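PDB 4AB5: transcriptional regulator, LYSR family from Neisseria meningitidis, which probably regulates transcription of methionine biosynthesis genes as a MetR-like DNA-binding factor, this chain being its regulatory domain. Local coordinates for residues 109-114 with 154-159. Numbering follows the deposited sequence.
Sequences ITYPVP and AALPYW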
loop_
_atom_site.group_PDB
_atom_site.type_symbol
_atom_site.label_atom_id
_atom_site.label_comp_id
_atom_site.label_asym_id
_atom_site.label_seq_id
_atom_site.Cartn_x
_atom_site.Cartn_y
_atom_site.Cartn_z
ATOM N N ILE B 109 7.716 2.027 14.229
ATOM C CA ILE B 109 7.430 1.711 12.826
ATOM C C ILE B 109 6.376 2.680 12.299
ATOM O O ILE B 109 5.298 2.797 12.878
ATOM C CB ILE B 109 7.118 0.209 12.570
ATOM C CG1 ILE B 109 8.147 -0.689 13.299
ATOM C CG2 ILE B 109 7.095 -0.094 11.055
ATOM C CD1 ILE B 109 7.678 -2.029 13.618
ATOM N N THR B 110 6.750 3.469 11.275
ATOM C CA THR B 110 5.909 4.511 10.673
ATOM C C THR B 110 5.961 4.441 9.142
ATOM O O THR B 110 6.744 3.673 8.580
ATOM C CB THR B 110 6.412 5.929 11.103
ATOM O OG1 THR B 110 7.591 6.281 10.373
ATOM C CG2 THR B 110 6.666 6.072 12.602
ATOM N N TYR B 111 5.180 5.314 8.474
ATOM C CA TYR B 111 5.216 5.490 7.022
ATOM C C TYR B 111 6.461 6.338 6.703
ATOM O O TYR B 111 6.907 7.084 7.583
ATOM C CB TYR B 111 3.923 6.137 6.501
ATOM C CG TYR B 111 2.707 5.288 6.785
ATOM C CD1 TYR B 111 2.493 4.091 6.107
ATOM C CD2 TYR B 111 1.799 5.646 7.777
ATOM C CE1 TYR B 111 1.384 3.289 6.384
ATOM C CE2 TYR B 111 0.688 4.847 8.068
ATOM C CZ TYR B 111 0.486 3.670 7.367
ATOM O OH TYR B 111 -0.602 2.879 7.644
ATOM N N PRO B 112 7.095 6.195 5.506
ATOM C CA PRO B 112 8.344 6.939 5.235
ATOM C C PRO B 112 8.048 8.384 4.864
ATOM O O PRO B 112 8.067 8.783 3.691
ATOM C CB PRO B 112 9.000 6.137 4.093
ATOM C CG PRO B 112 8.124 4.922 3.899
ATOM C CD PRO B 112 6.766 5.327 4.365
ATOM N N VAL B 113 7.765 9.167 5.898
ATOM C CA VAL B 113 7.324 10.543 5.783
ATOM C C VAL B 113 7.908 11.382 6.954
ATOM O O VAL B 113 8.296 10.787 7.968
ATOM C CB VAL B 113 5.767 10.472 5.724
ATOM C CG1 VAL B 113 5.093 10.856 7.034
ATOM C CG2 VAL B 113 5.209 11.242 4.542
ATOM N N PRO B 114 8.055 12.730 6.847
ATOM C CA PRO B 114 8.599 13.483 7.992
ATOM C C PRO B 114 7.623 13.519 9.166
ATOM O O PRO B 114 6.415 13.374 8.976
ATOM C CB PRO B 114 8.877 14.885 7.425
ATOM C CG PRO B 114 8.533 14.838 5.986
ATOM C CD PRO B 114 7.678 13.640 5.747
ATOM N N ALA B 154 4.039 0.596 16.865
ATOM C CA ALA B 154 3.477 1.576 15.929
ATOM C C ALA B 154 2.238 2.245 16.486
ATOM O O ALA B 154 1.676 1.773 17.469
ATOM C CB ALA B 154 3.140 0.905 14.601
ATOM N N ALA B 155 1.822 3.356 15.853
ATOM C CA ALA B 155 0.601 4.100 16.156
ATOM C C ALA B 155 -0.225 4.113 14.876
ATOM O O ALA B 155 0.240 4.590 13.835
ATOM C CB ALA B 155 0.920 5.520 16.593
ATOM N N LEU B 156 -1.420 3.529 14.933
ATOM C CA LEU B 156 -2.296 3.449 13.768
ATOM C C LEU B 156 -3.748 3.728 14.142
ATOM O O LEU B 156 -4.097 3.532 15.306
ATOM C CB LEU B 156 -2.175 2.063 13.094
ATOM C CG LEU B 156 -0.896 1.766 12.307
ATOM C CD1 LEU B 156 -0.814 0.294 11.970
ATOM C CD2 LEU B 156 -0.806 2.610 11.039
ATOM N N PRO B 157 -4.614 4.177 13.195
ATOM C CA PRO B 157 -6.030 4.391 13.546
ATOM C C PRO B 157 -6.647 3.085 14.046
ATOM O O PRO B 157 -6.271 2.015 13.567
ATOM C CB PRO B 157 -6.671 4.801 12.213
ATOM C CG PRO B 157 -5.552 5.286 11.367
ATOM C CD PRO B 157 -4.366 4.478 11.766
ATOM N N TYR B 158 -7.566 3.168 15.015
ATOM C CA TYR B 158 -8.235 1.989 15.553
ATOM C C TYR B 158 -8.918 1.173 14.434
ATOM O O TYR B 158 -8.801 -0.055 14.424
ATOM C CB TYR B 158 -9.230 2.375 16.675
ATOM C CG TYR B 158 -10.050 1.206 17.176
ATOM C CD1 TYR B 158 -9.493 0.246 18.020
ATOM C CD2 TYR B 158 -11.363 1.019 16.751
ATOM C CE1 TYR B 158 -10.225 -0.863 18.439
ATOM C CE2 TYR B 158 -12.104 -0.086 17.164
ATOM C CZ TYR B 158 -11.534 -1.018 18.020
ATOM O OH TYR B 158 -12.247 -2.119 18.432
ATOM N N TRP B 159 -9.618 1.853 13.497
ATOM C CA TRP B 159 -10.302 1.179 12.393
ATOM C C TRP B 159 -9.378 0.320 11.499
ATOM O O TRP B 159 -9.803 -0.743 11.049
ATOM C CB TRP B 159 -11.185 2.145 11.575
ATOM C CG TRP B 159 -10.445 3.287 10.952
ATOM C CD1 TRP B 159 -10.322 4.548 11.451
ATOM C CD2 TRP B 159 -9.744 3.277 9.699
ATOM N NE1 TRP B 159 -9.582 5.326 10.591
ATOM C CE2 TRP B 159 -9.195 4.564 9.519
ATOM C CE3 TRP B 159 -9.513 2.298 8.712
ATOM C CZ2 TRP B 159 -8.442 4.905 8.388
ATOM C CZ3 TRP B 159 -8.758 2.633 7.601
ATOM C CH2 TRP B 159 -8.234 3.924 7.446
#
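In the LysR regulatory domain, which has the fold of periplasmic binding proteins, the end of strand 108-110 and the loop after it meet strand 154-157 through Ile109 with Ala154 and Tyr111 with Leu156. Strand 108-110 pairs in parallel with strand 134-136, whereas strand 154-157 runs antiparallel to strand 72-86. The CA atoms of Ile109 and Ala154 lie 5.0 Å apart, the nearest such pair between the two segments. No hydrogen bond joins 109-114 to 154-159. The methyl CB of Ala154 rests against Ile109 O at 3.3 Å. The Ile109 side chain packs on Ile143, Leu146 and Val147 of helix 140-148.

Beyond the strand end, the phenol of Tyr111 reaches across to strand 154-157. Its CG stands beside the backbone N and anti to the carbonyl carbon (chi1 -61°), and the long ring carries OH across to Leu156. One branch of Leu156 does the touching. CD2 lies 3.4 Å from Tyr111 OH and 4.0 Å from Tyr111 CE2, meeting the ring obliquely. The two side chains lie roughly perpendicular. Tyr111 OH is hydrogen-bonded to Thr140 OG1, and the Tyr111 ring stacks with His17.

The turn after the strand has its own bonds. Thr110 OG1 donates to Tyr111 O over 3.0 Å, from above the carbonyl plane. Tyr111 to Val113 form an inverse gamma turn around Pro112, closed by a weak bond from Val113 N to Tyr111 O.

Across the segments the contact is therefore buried and made by van der Waals touches of methyl groups on a carbonyl oxygen and a phenol. The bond that satisfies the phenol's polar end and the stack on its ring are consistent with a ring held in place beside Leu156.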